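PDB 3IHV: SusD homolog from Bacteroides thetaiotaomicron VPI-5482, which probably binds glycans at the cell surface as an outer-membrane member of the SusD family. Local coordinates for residues 38-41 against 42-46; 470-473 against 474-478; 22-25 against 26-30. All coordinates share one frame; numbering follows the deposited sequence.

Interaction 1 of 3, residues 38-41 against 42-46; sequences GYYL and SILFN
Two backbone amides grip the carbonyl oxygen of Y39, the N-cap of the short helix 40-44: I43 N lies 2.8 Å from Y39 O and L44 N 3.0 Å from it. They come from opposite faces of the carbonyl plane, the L44 bond being the straighter at 168°. L44 N to Y39 O and F45 N to Y40 O both span five residues, in keeping with the wider pi-type turn at 42-44. L44 touches both tyrosines, its CB against Y39 CE1 and its CD2 3.9 Å from Y40 CD1. With CG anti to its carbonyl carbon (chi1 -61°), the F45 ring turns back toward Y40, whose CB sits over one of its faces in a CH-pi contact, 3.7 Å from the ring centroid. The two rings are near parallel (28°) but slid apart, with little overlap. The Y40 hydroxyl reaches beyond the turn to Q79, on helix 75-101, and the S42 hydroxyl turns back to Y37 O. Past the helix end, N46 closes the turn: its ND2 donates to L41 O over 2.9 Å, meeting that oxygen from above the carbonyl plane, while OD1 of the same amide is held by R134.

Interaction 2 of 3, residues 470-473 against 474-478; sequences RQDL and IRWGI
Residues 470-475 run as regular helix, with I474 N, R475 N and W476 N bonded to the carbonyl oxygens of R470, Q471 and D472. The chain then leaves the helix at G477, whose phi is positive (76°). G477 N bonds to I474 O at 2.9 Å, and I478 N returns to L473 O, also over 2.9 Å. One turn apart, D472 and R475 lie side by side in a salt bridge. R475 grips D472 OD1 side-on, with NE at 2.8 Å and NH2 at 3.2 Å, the carboxylate turned 77° to the guanidinium. NE meets OD1 on its anti side and NH2 from above the carboxylate plane, both from the same face. The buried pair has further charged partners in R459, at D472 OD2, and E406, at R475 NH2. W476 lays its indole across the preceding turn: D472 CB stands over the six-membered ring, 3.8 Å from its centroid. W476 NE1 donates a hydrogen bond to E406 OE2. With CG beside its own backbone N (chi1 -67°), L473 carries CD2 to I478 CG1, 3.9 Å away. Glycine at positive phi and the two returning amides make a Schellman motif at the C-terminal end of helix 469-475.

Interaction 3 of 3, residues 22-25 against 26-30; sequences DVLL and GVYRT
This is a local, one-turn contact within helix 17-29, near the N-terminus of the chain and part of the helical SusD fold. L24, V27 and Y28 pack toward helix 107-135, L24 and V27 also toward helix 75-101, while D22 and R29 meet through a water. The backbone follows the alpha-helical i to i+4 pattern unevenly. Y28 N reaches L24 O at 3.2 Å, nearly straight at 165°, and R29 N reaches L25 O at 2.9 Å, whereas the amides of G26 and V27 make weak bonds divided between the acceptors three and four residues back.

Among the packed residues, L24 and Y28 lie side by side and point the same way. L24 CG meets Y28 CE2 at 3.9 Å, and its CD1 branch touches the same ring atom, so the leucine touches the CE2 side of the ring. L24 O and L25 CA lie at the ring edge, near its plane. Beyond them, the Y28 hydroxyl is bonded to E119 and to the backbone N of F193, which ties the helix to helix 107-135 and a neighbouring loop.

R29 behaves differently. Its chain runs out extended and then bends at chi3 (-52°), which folds the guanidinium back over the preceding turn with one face above L25 O. In the conformer of D22 described here, the charged atoms of D22 and R29 do not touch. A single water joins the two residues, accepting from R29 NH2 at 2.7 Å in the guanidinium plane and donating to the backbone oxygen D22 O, likewise at 2.7 Å.

How the interactions relate
Along the chain the order is interaction 3, interaction 1, interaction 2, each centred on one helix: 17-29, 40-44 and 469-475. Interactions 1 and 3 both lie in the N-terminal part of the sequence, with centres about 20 Å apart and no touch, yet both face helices 75-101 and 107-135. Interaction 2 belongs to the C-terminal part, but its centre is only about 17 Å from that of interaction 1, and the backbone oxygens of F45 and N46 pack on the R470 side chain. Interactions 2 and 3, about 31 Å apart between centres, lie on opposite sides of the chain's centre. Segments far apart in sequence thus meet near the middle of the chain, where F45 O and N46 O touch R470.

Interaction 1 of 3, residues 38-41 against 42-46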
loop_
_atom_site.group_PDB
_atom_site.type_symbol
_atom_site.label_atom_id
_atom_site.label_comp_id
_atom_site.label_asym_id
_atom_site.label_seq_id
_atom_site.Cartn_x
_atom_site.Cartn_y
_atom_site.Cartn_z
ATOM N N GLY A 38 -8.230 -3.605 4.610
ATOM C CA GLY A 38 -8.224 -4.701 5.551
ATOM C C GLY A 38 -7.578 -5.952 4.948
ATOM O O GLY A 38 -7.018 -6.774 5.690
ATOM N N TYR A 39 -7.616 -6.069 3.609
ATOM C CA TYR A 39 -7.120 -7.272 2.918
ATOM C C TYR A 39 -6.845 -7.112 1.443
ATOM O O TYR A 39 -5.718 -7.339 1.000
ATOM C CB TYR A 39 -8.117 -8.414 3.186
ATOM C CG TYR A 39 -7.838 -9.756 2.557
ATOM C CD1 TYR A 39 -6.552 -10.233 2.406
ATOM C CD2 TYR A 39 -8.882 -10.610 2.283
ATOM C CE1 TYR A 39 -6.313 -11.503 1.854
ATOM C CE2 TYR A 39 -8.652 -11.884 1.736
ATOM C CZ TYR A 39 -7.364 -12.293 1.501
ATOM O OH TYR A 39 -7.158 -13.537 0.982
ATOM N N TYR A 40 -7.818 -6.698 0.629
ATOM C CA TYR A 40 -7.551 -6.741 -0.808
ATOM C C TYR A 40 -6.537 -5.720 -1.322
ATOM O O TYR A 40 -5.593 -6.066 -2.039
ATOM C CB TYR A 40 -8.836 -6.669 -1.657
ATOM C CG TYR A 40 -9.933 -7.684 -1.356
ATOM C CD1 TYR A 40 -9.723 -8.809 -0.594
ATOM C CD2 TYR A 40 -11.170 -7.545 -1.959
ATOM C CE1 TYR A 40 -10.765 -9.722 -0.364
ATOM C CE2 TYR A 40 -12.193 -8.393 -1.713
ATOM C CZ TYR A 40 -11.998 -9.495 -0.920
ATOM O OH TYR A 40 -13.025 -10.361 -0.678
ATOM N N LEU A 41 -6.739 -4.454 -1.005
ATOM C CA LEU A 41 -5.830 -3.413 -1.474
ATOM C C LEU A 41 -4.508 -3.357 -0.710
ATOM O O LEU A 41 -3.567 -2.714 -1.188
ATOM C CB LEU A 41 -6.485 -2.030 -1.402
ATOM C CG LEU A 41 -7.626 -1.770 -2.383
ATOM C CD1 LEU A 41 -8.194 -0.336 -2.122
ATOM C CD2 LEU A 41 -7.223 -1.934 -3.863
ATOM N N SER A 42 -4.487 -3.924 0.502
ATOM C CA SER A 42 -3.259 -3.967 1.286
ATOM C C SER A 42 -2.427 -5.176 0.897
ATOM O O SER A 42 -1.222 -5.051 0.558
ATOM C CB SER A 42 -3.576 -4.013 2.756
ATOM O OG SER A 42 -4.537 -5.046 3.036
ATOM N N ILE A 43 -3.069 -6.335 0.862
ATOM C CA ILE A 43 -2.318 -7.579 0.705
ATOM C C ILE A 43 -2.567 -8.358 -0.575
ATOM O O ILE A 43 -1.653 -8.562 -1.353
ATOM C CB ILE A 43 -2.631 -8.528 1.917
ATOM C CG1 ILE A 43 -2.218 -7.889 3.248
ATOM C CG2 ILE A 43 -1.981 -9.929 1.728
ATOM C CD1 ILE A 43 -2.785 -8.630 4.482
ATOM N N LEU A 44 -3.816 -8.716 -0.808
ATOM C CA LEU A 44 -4.145 -9.723 -1.812
ATOM C C LEU A 44 -3.849 -9.335 -3.239
ATOM O O LEU A 44 -3.391 -10.173 -4.001
ATOM C CB LEU A 44 -5.625 -10.167 -1.703
ATOM C CG LEU A 44 -6.085 -11.389 -2.490
ATOM C CD1 LEU A 44 -5.321 -12.686 -2.070
ATOM C CD2 LEU A 44 -7.625 -11.547 -2.348
ATOM N N PHE A 45 -4.095 -8.084 -3.594
ATOM C CA PHE A 45 -3.931 -7.657 -4.980
ATOM C C PHE A 45 -2.515 -7.214 -5.304
ATOM O O PHE A 45 -2.276 -6.756 -6.431
ATOM C CB PHE A 45 -4.866 -6.484 -5.314
ATOM C CG PHE A 45 -6.354 -6.778 -5.182
ATOM C CD1 PHE A 45 -6.871 -8.071 -5.015
ATOM C CD2 PHE A 45 -7.259 -5.750 -5.415
ATOM C CE1 PHE A 45 -8.246 -8.271 -4.956
ATOM C CE2 PHE A 45 -8.619 -5.987 -5.363
ATOM C CZ PHE A 45 -9.091 -7.252 -5.123
ATOM N N ASN A 46 -1.583 -7.369 -4.367
ATOM C CA ASN A 46 -0.226 -6.863 -4.523
ATOM C C ASN A 46 0.819 -7.960 -4.578
ATOM O O ASN A 46 2.000 -7.683 -4.435
ATOM C CB ASN A 46 0.055 -5.944 -3.338
ATOM C CG ASN A 46 -0.884 -4.748 -3.321
ATOM O OD1 ASN A 46 -1.191 -4.216 -4.363
ATOM N ND2 ASN A 46 -1.327 -4.317 -2.129
#

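Interaction 2 of 3, residues 470-473 against 474-478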
loop_
_atom_site.group_PDB
_atom_site.type_symbol
_atom_site.label_atom_id
_atom_site.label_comp_id
_atom_site.label_asym_id
_atom_site.label_seq_id
_atom_site.Cartn_x
_atom_site.Cartn_y
_atom_site.Cartn_z
ATOM N N ARG A 470 4.171 -4.397 -7.053
ATOM C CA ARG A 470 3.475 -4.703 -8.304
ATOM C C ARG A 470 3.072 -3.449 -9.057
ATOM O O ARG A 470 3.303 -3.330 -10.285
ATOM C CB ARG A 470 2.286 -5.584 -8.003
ATOM C CG ARG A 470 1.540 -6.059 -9.242
ATOM C CD ARG A 470 0.699 -7.269 -8.911
ATOM N NE ARG A 470 -0.221 -7.569 -9.999
ATOM C CZ ARG A 470 -0.811 -8.731 -10.228
ATOM N NH1 ARG A 470 -0.626 -9.759 -9.428
ATOM N NH2 ARG A 470 -1.645 -8.840 -11.257
ATOM N N GLN A 471 2.484 -2.465 -8.359
ATOM C CA GLN A 471 2.125 -1.237 -9.095
ATOM C C GLN A 471 3.337 -0.457 -9.600
ATOM O O GLN A 471 3.242 0.204 -10.632
ATOM C CB GLN A 471 1.196 -0.349 -8.274
ATOM C CG GLN A 471 -0.131 -0.970 -7.967
ATOM C CD GLN A 471 -0.943 -1.263 -9.199
ATOM O OE1 GLN A 471 -1.469 -2.374 -9.352
ATOM N NE2 GLN A 471 -0.971 -0.313 -10.131
ATOM N N ASP A 472 4.464 -0.555 -8.886
ATOM C CA ASP A 472 5.718 0.058 -9.323
ATOM C C ASP A 472 6.172 -0.632 -10.607
ATOM O O ASP A 472 6.431 0.034 -11.582
ATOM C CB ASP A 472 6.803 -0.046 -8.243
ATOM C CG ASP A 472 6.669 1.029 -7.126
ATOM O OD1 ASP A 472 6.018 2.064 -7.350
ATOM O OD2 ASP A 472 7.224 0.821 -6.026
ATOM N N LEU A 473 6.246 -1.980 -10.589
ATOM C CA LEU A 473 6.646 -2.719 -11.796
ATOM C C LEU A 473 5.764 -2.352 -12.996
ATOM O O LEU A 473 6.247 -2.132 -14.123
ATOM C CB LEU A 473 6.618 -4.240 -11.530
ATOM C CG LEU A 473 7.641 -4.795 -10.528
ATOM C CD1 LEU A 473 7.405 -6.309 -10.268
ATOM C CD2 LEU A 473 9.089 -4.546 -10.974
ATOM N N ILE A 474 4.472 -2.209 -12.727
ATOM C CA ILE A 474 3.511 -1.825 -13.744
ATOM C C ILE A 474 3.784 -0.409 -14.269
ATOM O O ILE A 474 3.902 -0.220 -15.471
ATOM C CB ILE A 474 2.036 -1.994 -13.245
ATOM C CG1 ILE A 474 1.721 -3.481 -13.113
ATOM C CG2 ILE A 474 1.064 -1.346 -14.244
ATOM C CD1 ILE A 474 0.434 -3.835 -12.427
ATOM N N ARG A 475 3.935 0.587 -13.393
ATOM C CA ARG A 475 4.168 1.938 -13.896
ATOM C C ARG A 475 5.533 2.060 -14.606
ATOM O O ARG A 475 5.721 2.910 -15.493
ATOM C CB ARG A 475 3.993 2.967 -12.780
ATOM C CG ARG A 475 5.087 2.940 -11.717
ATOM C CD ARG A 475 4.777 3.930 -10.594
ATOM N NE ARG A 475 5.789 3.864 -9.539
ATOM C CZ ARG A 475 6.924 4.547 -9.536
ATOM N NH1 ARG A 475 7.189 5.394 -10.494
ATOM N NH2 ARG A 475 7.772 4.409 -8.540
ATOM N N TRP A 476 6.473 1.177 -14.237
ATOM C CA TRP A 476 7.750 1.115 -14.921
ATOM C C TRP A 476 7.691 0.375 -16.251
ATOM O O TRP A 476 8.655 0.415 -16.986
ATOM C CB TRP A 476 8.834 0.478 -14.042
ATOM C CG TRP A 476 9.154 1.257 -12.771
ATOM C CD1 TRP A 476 9.080 2.602 -12.615
ATOM C CD2 TRP A 476 9.554 0.723 -11.501
ATOM N NE1 TRP A 476 9.420 2.950 -11.344
ATOM C CE2 TRP A 476 9.752 1.810 -10.645
ATOM C CE3 TRP A 476 9.845 -0.559 -11.037
ATOM C CZ2 TRP A 476 10.131 1.658 -9.326
ATOM C CZ3 TRP A 476 10.237 -0.715 -9.705
ATOM C CH2 TRP A 476 10.378 0.385 -8.870
ATOM N N GLY A 477 6.582 -0.321 -16.525
ATOM C CA GLY A 477 6.371 -1.047 -17.757
ATOM C C GLY A 477 7.141 -2.355 -17.809
ATOM O O GLY A 477 7.374 -2.892 -18.866
ATOM N N ILE A 478 7.495 -2.903 -16.645
ATOM C CA ILE A 478 8.296 -4.135 -16.603
ATOM C C ILE A 478 7.661 -5.301 -15.830
ATOM O O ILE A 478 8.367 -6.212 -15.427
ATOM C CB ILE A 478 9.728 -3.819 -16.045
ATOM C CG1 ILE A 478 9.722 -3.295 -14.593
ATOM C CG2 ILE A 478 10.438 -2.859 -16.981
ATOM C CD1 ILE A 478 11.130 -3.133 -13.975
#

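Interaction 3 of 3, residues 22-25 against 26-30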
loop_
_atom_site.group_PDB
_atom_site.type_symbol
_atom_site.label_atom_id
_atom_site.label_comp_id
_atom_site.label_asym_id
_atom_site.label_seq_id
_atom_site.Cartn_x
_atom_site.Cartn_y
_atom_site.Cartn_z
ATOM N N ASP A 22 -18.375 13.900 12.097
ATOM C CA ASP A 22 -18.933 12.543 12.202
ATOM C C ASP A 22 -19.133 11.940 10.803
ATOM O O ASP A 22 -18.779 10.772 10.553
ATOM C CB ASP A 22 -20.250 12.609 13.014
ATOM C CG ASP A 22 -20.903 11.237 13.247
ATOM O OD1 ASP A 22 -20.193 10.246 13.495
ATOM O OD2 ASP A 22 -22.160 11.179 13.222
ATOM N N VAL A 23 -19.683 12.736 9.876
ATOM C CA VAL A 23 -19.935 12.257 8.489
ATOM C C VAL A 23 -18.608 12.047 7.761
ATOM O O VAL A 23 -18.410 11.052 7.044
ATOM C CB VAL A 23 -20.842 13.212 7.705
ATOM C CG1 VAL A 23 -21.015 12.698 6.273
ATOM C CG2 VAL A 23 -22.211 13.428 8.455
ATOM N N LEU A 24 -17.650 12.946 7.987
ATOM C CA LEU A 24 -16.310 12.793 7.396
ATOM C C LEU A 24 -15.634 11.497 7.828
ATOM O O LEU A 24 -15.026 10.803 7.037
ATOM C CB LEU A 24 -15.395 13.965 7.791
ATOM C CG LEU A 24 -13.939 13.855 7.376
ATOM C CD1 LEU A 24 -13.792 13.920 5.879
ATOM C CD2 LEU A 24 -13.124 14.972 8.070
ATOM N N LEU A 25 -15.735 11.164 9.103
ATOM C CA LEU A 25 -15.159 9.938 9.603
ATOM C C LEU A 25 -15.774 8.709 8.918
ATOM O O LEU A 25 -15.102 7.694 8.782
ATOM C CB LEU A 25 -15.264 9.876 11.136
ATOM C CG LEU A 25 -14.318 10.853 11.886
ATOM C CD1 LEU A 25 -14.530 10.682 13.396
ATOM C CD2 LEU A 25 -12.892 10.690 11.556
ATOM N N GLY A 26 -17.023 8.810 8.470
ATOM C CA GLY A 26 -17.641 7.739 7.698
ATOM C C GLY A 26 -17.004 7.536 6.321
ATOM O O GLY A 26 -17.011 6.413 5.763
ATOM N N VAL A 27 -16.456 8.610 5.739
ATOM C CA VAL A 27 -15.727 8.490 4.493
ATOM C C VAL A 27 -14.432 7.706 4.764
ATOM O O VAL A 27 -14.081 6.764 4.032
ATOM C CB VAL A 27 -15.397 9.874 3.841
ATOM C CG1 VAL A 27 -14.772 9.661 2.432
ATOM C CG2 VAL A 27 -16.680 10.753 3.753
ATOM N N TYR A 28 -13.706 8.114 5.798
ATOM C CA TYR A 28 -12.527 7.378 6.205
ATOM C C TYR A 28 -12.784 5.904 6.498
ATOM O O TYR A 28 -11.940 5.064 6.186
ATOM C CB TYR A 28 -11.927 7.966 7.458
ATOM C CG TYR A 28 -11.072 9.213 7.243
ATOM C CD1 TYR A 28 -9.745 9.093 6.892
ATOM C CD2 TYR A 28 -11.597 10.483 7.442
ATOM C CE1 TYR A 28 -8.936 10.200 6.723
ATOM C CE2 TYR A 28 -10.814 11.607 7.257
ATOM C CZ TYR A 28 -9.463 11.460 6.940
ATOM O OH TYR A 28 -8.618 12.533 6.762
ATOM N N ARG A 29 -13.915 5.595 7.125
ATOM C CA ARG A 29 -14.201 4.221 7.535
ATOM C C ARG A 29 -14.182 3.293 6.326
ATOM O O ARG A 29 -13.921 2.112 6.477
ATOM C CB ARG A 29 -15.539 4.188 8.269
ATOM C CG ARG A 29 -15.979 2.902 8.882
ATOM C CD ARG A 29 -17.334 3.183 9.635
ATOM N NE ARG A 29 -17.183 4.322 10.551
ATOM C CZ ARG A 29 -17.937 5.437 10.609
ATOM N NH1 ARG A 29 -19.057 5.591 9.898
ATOM N NH2 ARG A 29 -17.601 6.387 11.473
ATOM N N THR A 30 -14.417 3.820 5.118
ATOM C CA THR A 30 -14.376 2.983 3.909
ATOM C C THR A 30 -13.055 2.198 3.849
ATOM O O THR A 30 -13.020 0.993 3.494
ATOM C CB THR A 30 -14.547 3.813 2.630
ATOM O OG1 THR A 30 -15.591 4.773 2.811
ATOM C CG2 THR A 30 -14.903 2.921 1.451
HETATM O O HOH W 1 -18.807 8.699 12.219
#